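Local coordinates for methylmalonyl-CoA carboxyltransferase 5S subunit (Propionibacterium freudenreichii subsp. shermanii, PDB 1RQB), which transfers a carboxyl group from the biotin of the 1.3S subunit to pyruvate, forming oxaloacetate, with one cobalt ion bound per subunit of its homodimer, at residues 71-74 / 75-79; 444-447 / 448-451; 83-86 / 87-91; 467-470 / 471-474. One frame throughout, in Å; residues are numbered along the deposited sequence.

Each of the four contacts is local, joining residues a few positions apart in one unbroken run, and all follow in series without nesting or crossing. From the N terminus, contact 1 covers helix 71-77 and the residues after it, and contact 3 lies on the next helix, 83-93; Y72 OH and W84 NE1 are a probable hydrogen-bonding pair, 2.8 Å apart. Contact 2 closes the turn leading into helix 447-455, which packs on both earlier helices. Contact 4 follows helix 460-466 and returns to contact 1 through L79 O and H472 N, 3.0 Å apart, while R467 reaches D449 of contact 2. The TIM-barrel part is thereby tied to the conserved carboxylase region.

Contact 1 (71-74 / 75-79); sequences TYDS and CIRFL
Helix 71-77 follows strand 63-68 of the TIM barrel, and this contact spans the whole short helix and the residues after it, with D73 and R77 paired one turn apart. The salt bridge is lopsided. D73 OD1 takes both R77 NE and R77 NH2, each at 2.7 Å; NE comes in on the syn lone pair and NH2 nearly in line with the C-O bond. OD2 adds a weak bond to NE. Both donors to OD1 are short but bent, and they hold it close to the guanidinium plane, although the carboxylate is turned 35° from it. With CG of D73 anti to the backbone N (chi1 172°), the carboxylate swings toward R77, and a bend at chi3 of R77 turns the guanidinium back to meet it. An alanine at D73 is likely to leave R77 without this carboxylate and let its guanidinium swing.

Further along, S74 O takes the i+4 amide of F78 at 3.0 Å and also the i+5 amide of L79 at 3.1 Å, a forked acceptance that departs from the regular pattern. The F78 ring has R77 CG 3.9 Å above one face, offset toward its rim, while S74 OG lies at its edge, 3.8 Å from CD1. That hydroxyl is hydrogen-bonded to T42 O, and R43 makes a cation-pi contact with F78. Two short bonds to one oxygen would probably draw negative charge to OD1 and limit rotation of the R77 headgroup, while the forked carbonyl satisfies two successive amides.

Contact 2 (444-447 / 448-451); sequences NGTD and EDVL
The amide of N444 and the carboxylate of D449 lie nearly parallel, their planes 13° apart, with N444 OD1 3.1 Å from D449 CG. The amide therefore sits against a face of the carboxylate, and no bond joins the two oxygens OD1 and OD2. The hydrogen bond between the residues runs from backbone to side chain: N444 N donates to D449 OD2 at 2.9 Å, meeting it from above the carboxylate plane, 35° out of it. T446 OG1 and T446 N both reach N444 OD1 from one face of the amide, at 2.7 and 3.0 Å. The bond from T446 N, two residues on, makes this an Asx turn, and with OG1 as second donor, rotation of the amide is likely to be restricted.

T446 is the N-cap of the helix that follows. Its OG1, set between backbone N and carbonyl carbon (chi1 63°), accepts from D449 N at 3.2 Å, while T446 O takes V450 N at the same distance. Since OG1 also donates to N444 OD1, the hydroxyl relays the Asx turn into the first helical turn. E448 bends at chi2 so that OE2 comes to 3.2 Å from T446 CB. A water lies 2.9 Å from D449 OD1 and accepts weakly from N444 ND2.

The main charged partner of D449 is R467, in a salt bridge from the loop after helix 460-466, and E448 OE1 bonds N129. Around helix 447-455, V450 and L451 press on W430 of helix 430-437, E448 and L451 meet W84 of helix 83-93, and L451 also touches F122 of helix 116-128.

Contact 3 (83-86 / 87-91); sequences PWER and LRTFR
R88 places CG anti to its own carbonyl carbon (chi1 -78°) and bends at chi3, folding the guanidinium back along the helix over the carbonyl of W84. E85, bent at chi2, brings its carboxylate to the same place from the side. W84 O lies 3.6 Å from R88 CZ, over the centre of one guanidinium face, while E85 OE2 lies at the edge, in plane. There R88 NE reaches OE2 in a straight but long bond, 3.4 Å with an angle of 167°, so the salt bridge is weak; the two planes stand 58° apart. R88 NH1 has a further partner in N129.

All this belongs to helix 83-93 of the TIM barrel, the second of two helices between strands 63-68 and 99-103, with its regular backbone ladder. E85 O is doubly used: T89 OG1 and T89 N, both 2.9 Å away, reach it from opposite faces of the carbonyl plane. A lysine in place of R88, with one nitrogen and no flat face, would probably be unable to lie over W84 O while serving both E85 OE2 and N129.

On another side, R86 and F90 run side by side, pointing the same way. R86 CG comes to 3.5 Å from F90 CE1 in an oblique approach, and the R86 guanidinium goes on to a salt bridge with E81. F90 also touches C66 of strand 63-68.

Contact 4 (467-470 / 471-474); sequences RAEG and PHSV
The G470 carbonyl puts its oxygen over the flat of the H472 imidazole, lying 3.1 Å above the ring plane, offset toward the rim and nearest to CE1 at the same 3.1 Å. Neither ring nitrogen hydrogen-bonds to it: the ring edge is turned elsewhere. At that edge H472 NE2 donates to E469 OE2 at 3.0 Å, an almost straight bond of 175°, with the oxygen in the ring plane. OE2 offers its anti lone pair, and the carboxylate plane is twisted 33° from the ring. This is a histidine-carboxylate hydrogen bond bridging a turn at the surface. The other oxygen, OE1, bonds H466 ND1, so the carboxylate joins two histidines.

E469 is extended beyond CG, while H472, whose CG stands anti to the carbonyl carbon, folds its ring back over the turn. G470 has a positive phi of 93°; a side chain there would be jammed against the carbonyl oxygen of E469. A water spans the turn as well, donating to E469 O at 3.0 Å and P471 O at 2.9 Å.

The segment leaves helix 460-466 and runs toward helix 478-484. G470 O also receives N80 ND2, and the H472 backbone bonds L79 just beyond helix 71-77, while R467 forms a salt bridge with D82, ahead of helix 83-93.

Contact 1 (71-74 / 75-79)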
# COMPACT_ATOMS: atom_id res chain seq x y z
N THR A 71 19.41 -14.80 -0.81
CA THR A 71 20.49 -13.97 -1.36
C THR A 71 21.78 -14.77 -1.60
O THR A 71 22.56 -14.43 -2.49
CB THR A 71 20.83 -12.76 -0.48
OG1 THR A 71 21.34 -13.20 0.78
CG2 THR A 71 19.60 -11.88 -0.28
N TYR A 72 22.03 -15.82 -0.81
CA TYR A 72 23.25 -16.60 -1.02
C TYR A 72 23.18 -17.24 -2.41
O TYR A 72 24.09 -17.10 -3.23
CB TYR A 72 23.36 -17.68 0.07
CG TYR A 72 24.74 -18.26 0.28
CD1 TYR A 72 25.47 -17.97 1.44
CD2 TYR A 72 25.30 -19.16 -0.64
CE1 TYR A 72 26.71 -18.56 1.69
CE2 TYR A 72 26.55 -19.76 -0.39
CZ TYR A 72 27.23 -19.46 0.77
OH TYR A 72 28.44 -20.06 1.04
N ASP A 73 22.08 -17.91 -2.67
CA ASP A 73 21.85 -18.56 -3.97
C ASP A 73 21.94 -17.53 -5.10
O ASP A 73 22.60 -17.77 -6.11
CB ASP A 73 20.47 -19.21 -4.01
CG ASP A 73 20.10 -19.72 -5.40
OD1 ASP A 73 20.56 -20.82 -5.77
OD2 ASP A 73 19.38 -19.01 -6.14
N SER A 74 21.29 -16.38 -4.95
CA SER A 74 21.28 -15.38 -6.03
C SER A 74 22.70 -14.88 -6.33
O SER A 74 23.06 -14.67 -7.49
CB SER A 74 20.42 -14.18 -5.65
OG SER A 74 20.39 -13.26 -6.73
N CYS A 75 23.49 -14.66 -5.29
CA CYS A 75 24.85 -14.16 -5.48
C CYS A 75 25.66 -15.10 -6.38
O CYS A 75 26.27 -14.66 -7.36
CB CYS A 75 25.57 -14.05 -4.13
SG CYS A 75 25.20 -12.54 -3.21
N ILE A 76 25.66 -16.39 -6.08
CA ILE A 76 26.51 -17.31 -6.86
C ILE A 76 25.82 -17.81 -8.13
O ILE A 76 26.51 -18.22 -9.07
CB ILE A 76 26.91 -18.54 -6.03
CG1 ILE A 76 25.67 -19.37 -5.72
CG2 ILE A 76 27.61 -18.11 -4.74
CD1 ILE A 76 25.98 -20.62 -4.94
N ARG A 77 24.50 -17.78 -8.20
CA ARG A 77 23.84 -18.35 -9.38
C ARG A 77 23.61 -17.29 -10.46
O ARG A 77 23.73 -17.60 -11.65
CB ARG A 77 22.50 -18.98 -8.97
CG ARG A 77 21.81 -19.78 -10.07
CD ARG A 77 20.41 -20.26 -9.63
NE ARG A 77 20.41 -21.10 -8.43
CZ ARG A 77 20.58 -22.42 -8.43
NH1 ARG A 77 20.78 -23.07 -9.57
NH2 ARG A 77 20.54 -23.10 -7.29
N PHE A 78 23.33 -16.05 -10.09
CA PHE A 78 23.01 -15.03 -11.10
C PHE A 78 23.96 -13.83 -11.10
O PHE A 78 24.13 -13.18 -12.13
CB PHE A 78 21.61 -14.46 -10.86
CG PHE A 78 20.53 -15.50 -10.78
CD1 PHE A 78 19.69 -15.55 -9.67
CD2 PHE A 78 20.33 -16.39 -11.82
CE1 PHE A 78 18.66 -16.48 -9.60
CE2 PHE A 78 19.30 -17.33 -11.76
CZ PHE A 78 18.46 -17.37 -10.65
N LEU A 79 24.59 -13.50 -9.97
CA LEU A 79 25.39 -12.27 -9.93
C LEU A 79 26.90 -12.53 -9.91
O LEU A 79 27.67 -11.58 -9.81
CB LEU A 79 24.99 -11.45 -8.70
CG LEU A 79 23.49 -11.19 -8.50
CD1 LEU A 79 23.28 -10.39 -7.22
CD2 LEU A 79 22.91 -10.43 -9.69

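Contact 2 (444-447 / 448-451)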
# COMPACT_ATOMS: atom_id res chain seq x y z
N ASN A 444 39.13 -21.68 -3.26
CA ASN A 444 40.16 -20.87 -2.59
C ASN A 444 40.61 -21.47 -1.26
O ASN A 444 41.29 -20.80 -0.48
CB ASN A 444 39.68 -19.42 -2.40
CG ASN A 444 38.49 -19.30 -1.45
OD1 ASN A 444 38.22 -20.19 -0.65
ND2 ASN A 444 37.79 -18.16 -1.53
N GLY A 445 40.24 -22.72 -0.98
CA GLY A 445 40.67 -23.37 0.25
C GLY A 445 40.04 -22.99 1.59
O GLY A 445 40.34 -23.62 2.60
N THR A 446 39.16 -21.99 1.61
CA THR A 446 38.55 -21.55 2.87
C THR A 446 37.33 -22.40 3.22
O THR A 446 36.73 -23.04 2.35
CB THR A 446 38.09 -20.09 2.79
OG1 THR A 446 37.06 -19.98 1.80
CG2 THR A 446 39.25 -19.18 2.42
N ASP A 447 36.97 -22.41 4.50
CA ASP A 447 35.77 -23.15 4.93
C ASP A 447 34.55 -22.50 4.28
O ASP A 447 33.55 -23.16 4.01
CB ASP A 447 35.62 -23.10 6.46
CG ASP A 447 36.71 -23.88 7.19
OD1 ASP A 447 37.38 -24.73 6.56
OD2 ASP A 447 36.89 -23.66 8.40
N GLU A 448 34.64 -21.19 4.02
CA GLU A 448 33.53 -20.48 3.37
C GLU A 448 33.23 -21.12 2.01
O GLU A 448 32.06 -21.30 1.65
CB GLU A 448 33.85 -19.00 3.17
CG GLU A 448 33.84 -18.14 4.43
CD GLU A 448 35.14 -18.16 5.22
OE1 GLU A 448 35.31 -17.27 6.08
OE2 GLU A 448 35.98 -19.05 5.00
N ASP A 449 34.27 -21.45 1.25
CA ASP A 449 34.11 -22.07 -0.07
C ASP A 449 33.60 -23.50 0.06
O ASP A 449 32.82 -23.96 -0.77
CB ASP A 449 35.44 -22.04 -0.84
CG ASP A 449 35.51 -20.92 -1.88
OD1 ASP A 449 34.83 -19.88 -1.72
OD2 ASP A 449 36.27 -21.08 -2.86
N VAL A 450 34.02 -24.22 1.10
CA VAL A 450 33.51 -25.58 1.30
C VAL A 450 32.01 -25.49 1.60
O VAL A 450 31.22 -26.30 1.14
CB VAL A 450 34.24 -26.31 2.47
CG1 VAL A 450 33.63 -27.69 2.71
CG2 VAL A 450 35.74 -26.44 2.15
N LEU A 451 31.62 -24.47 2.37
CA LEU A 451 30.20 -24.28 2.69
C LEU A 451 29.43 -23.98 1.40
O LEU A 451 28.34 -24.50 1.17
CB LEU A 451 30.03 -23.12 3.68
CG LEU A 451 30.50 -23.48 5.09
CD1 LEU A 451 30.68 -22.24 5.94
CD2 LEU A 451 29.49 -24.44 5.73
O HOH W 1 34.81 -17.47 -0.11

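Contact 3 (83-86 / 87-91)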
# COMPACT_ATOMS: atom_id res chain seq x y z
N PRO A 83 28.97 -14.54 -1.72
CA PRO A 83 28.12 -14.07 -0.61
C PRO A 83 28.93 -13.65 0.62
O PRO A 83 28.53 -12.75 1.36
CB PRO A 83 27.23 -15.27 -0.30
CG PRO A 83 27.30 -16.13 -1.53
CD PRO A 83 28.71 -15.95 -2.02
N TRP A 84 30.05 -14.32 0.86
CA TRP A 84 30.88 -13.99 2.03
C TRP A 84 31.54 -12.63 1.84
O TRP A 84 31.77 -11.90 2.81
CB TRP A 84 31.91 -15.11 2.27
CG TRP A 84 31.26 -16.45 2.58
CD1 TRP A 84 31.00 -17.46 1.69
CD2 TRP A 84 30.75 -16.90 3.85
NE1 TRP A 84 30.37 -18.50 2.32
CE2 TRP A 84 30.20 -18.18 3.64
CE3 TRP A 84 30.71 -16.34 5.13
CZ2 TRP A 84 29.61 -18.92 4.68
CZ3 TRP A 84 30.13 -17.07 6.16
CH2 TRP A 84 29.59 -18.35 5.93
N GLU A 85 31.85 -12.26 0.61
CA GLU A 85 32.47 -10.94 0.37
C GLU A 85 31.41 -9.86 0.60
O GLU A 85 31.71 -8.77 1.08
CB GLU A 85 33.01 -10.86 -1.06
CG GLU A 85 33.65 -9.52 -1.40
CD GLU A 85 34.96 -9.27 -0.66
OE1 GLU A 85 35.59 -8.22 -0.92
OE2 GLU A 85 35.35 -10.12 0.17
N ARG A 86 30.16 -10.16 0.25
CA ARG A 86 29.08 -9.19 0.45
C ARG A 86 28.89 -8.95 1.95
O ARG A 86 28.75 -7.81 2.39
CB ARG A 86 27.76 -9.71 -0.16
CG ARG A 86 26.56 -8.81 0.15
CD ARG A 86 25.22 -9.33 -0.42
NE ARG A 86 25.17 -9.25 -1.88
CZ ARG A 86 24.06 -9.39 -2.60
NH1 ARG A 86 22.90 -9.62 -2.00
NH2 ARG A 86 24.10 -9.25 -3.93
N LEU A 87 28.91 -10.03 2.73
CA LEU A 87 28.76 -9.91 4.19
C LEU A 87 29.92 -9.09 4.76
O LEU A 87 29.71 -8.20 5.58
CB LEU A 87 28.73 -11.29 4.85
CG LEU A 87 28.77 -11.33 6.38
CD1 LEU A 87 27.64 -10.47 6.97
CD2 LEU A 87 28.64 -12.77 6.85
N ARG A 88 31.15 -9.40 4.34
CA ARG A 88 32.30 -8.63 4.85
C ARG A 88 32.17 -7.15 4.50
O ARG A 88 32.48 -6.28 5.32
CB ARG A 88 33.62 -9.20 4.30
CG ARG A 88 34.04 -10.46 5.03
CD ARG A 88 35.40 -10.97 4.57
NE ARG A 88 35.36 -11.63 3.27
CZ ARG A 88 35.23 -12.95 3.12
NH1 ARG A 88 35.14 -13.73 4.19
NH2 ARG A 88 35.21 -13.49 1.91
N THR A 89 31.71 -6.86 3.29
CA THR A 89 31.57 -5.47 2.85
C THR A 89 30.51 -4.76 3.69
O THR A 89 30.73 -3.63 4.14
CB THR A 89 31.18 -5.40 1.36
OG1 THR A 89 32.23 -5.98 0.58
CG2 THR A 89 31.00 -3.95 0.92
N PHE A 90 29.38 -5.41 3.93
CA PHE A 90 28.31 -4.80 4.74
C PHE A 90 28.82 -4.53 6.16
O PHE A 90 28.50 -3.50 6.75
CB PHE A 90 27.09 -5.72 4.80
CG PHE A 90 26.20 -5.64 3.58
CD1 PHE A 90 25.46 -6.75 3.18
CD2 PHE A 90 26.07 -4.46 2.86
CE1 PHE A 90 24.59 -6.68 2.07
CE2 PHE A 90 25.21 -4.39 1.75
CZ PHE A 90 24.47 -5.51 1.36
N ARG A 91 29.61 -5.46 6.70
CA ARG A 91 30.13 -5.31 8.07
C ARG A 91 31.02 -4.07 8.15
O ARG A 91 31.01 -3.34 9.14
CB ARG A 91 30.95 -6.54 8.45
CG ARG A 91 31.62 -6.50 9.82
CD ARG A 91 30.64 -6.51 10.99
NE ARG A 91 29.84 -5.30 11.13
CZ ARG A 91 28.79 -5.21 11.95
NH1 ARG A 91 28.43 -6.27 12.67
NH2 ARG A 91 28.12 -4.07 12.08

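Contact 4 (467-470 / 471-474)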
# COMPACT_ATOMS: atom_id res chain seq x y z
N ARG A 467 34.28 -16.65 -10.66
CA ARG A 467 34.32 -15.65 -9.59
C ARG A 467 35.36 -14.55 -9.83
O ARG A 467 35.13 -13.40 -9.48
CB ARG A 467 34.59 -16.32 -8.23
CG ARG A 467 34.93 -15.32 -7.11
CD ARG A 467 34.97 -16.00 -5.74
NE ARG A 467 35.84 -17.17 -5.73
CZ ARG A 467 35.82 -18.10 -4.79
NH1 ARG A 467 34.97 -17.99 -3.77
NH2 ARG A 467 36.63 -19.16 -4.86
N ALA A 468 36.50 -14.91 -10.40
CA ALA A 468 37.60 -13.96 -10.64
C ALA A 468 37.19 -12.80 -11.55
O ALA A 468 37.86 -11.76 -11.56
CB ALA A 468 38.81 -14.69 -11.23
N GLU A 469 36.12 -12.94 -12.32
CA GLU A 469 35.67 -11.88 -13.23
C GLU A 469 35.05 -10.72 -12.43
O GLU A 469 34.90 -9.62 -12.94
CB GLU A 469 34.60 -12.38 -14.20
CG GLU A 469 34.99 -13.55 -15.07
CD GLU A 469 33.78 -14.15 -15.78
OE1 GLU A 469 33.95 -15.14 -16.51
OE2 GLU A 469 32.66 -13.61 -15.60
N GLY A 470 34.68 -11.01 -11.19
CA GLY A 470 34.08 -9.99 -10.34
C GLY A 470 32.57 -10.04 -10.45
O GLY A 470 32.03 -10.58 -11.42
N PRO A 471 31.84 -9.46 -9.49
CA PRO A 471 30.38 -9.49 -9.55
C PRO A 471 29.81 -8.71 -10.73
O PRO A 471 30.36 -7.70 -11.16
CB PRO A 471 29.96 -8.92 -8.19
CG PRO A 471 31.06 -7.99 -7.86
CD PRO A 471 32.31 -8.73 -8.30
N HIS A 472 28.69 -9.20 -11.25
CA HIS A 472 28.02 -8.54 -12.38
C HIS A 472 26.60 -8.17 -11.96
O HIS A 472 26.17 -8.46 -10.84
CB HIS A 472 27.98 -9.48 -13.58
CG HIS A 472 29.32 -10.05 -13.95
ND1 HIS A 472 30.46 -9.28 -14.04
CD2 HIS A 472 29.69 -11.30 -14.30
CE1 HIS A 472 31.47 -10.03 -14.42
NE2 HIS A 472 31.03 -11.27 -14.58
N SER A 473 25.90 -7.50 -12.86
CA SER A 473 24.51 -7.09 -12.59
C SER A 473 23.64 -7.61 -13.74
O SER A 473 24.08 -7.69 -14.88
CB SER A 473 24.41 -5.57 -12.51
OG SER A 473 23.06 -5.17 -12.35
N VAL A 474 22.40 -7.98 -13.43
CA VAL A 474 21.50 -8.46 -14.48
C VAL A 474 20.42 -7.41 -14.71
O VAL A 474 19.44 -7.64 -15.42
CB VAL A 474 20.85 -9.80 -14.10
CG1 VAL A 474 21.91 -10.88 -14.06
CG2 VAL A 474 20.15 -9.68 -12.74
O HOH W 2 33.01 -7.43 -12.22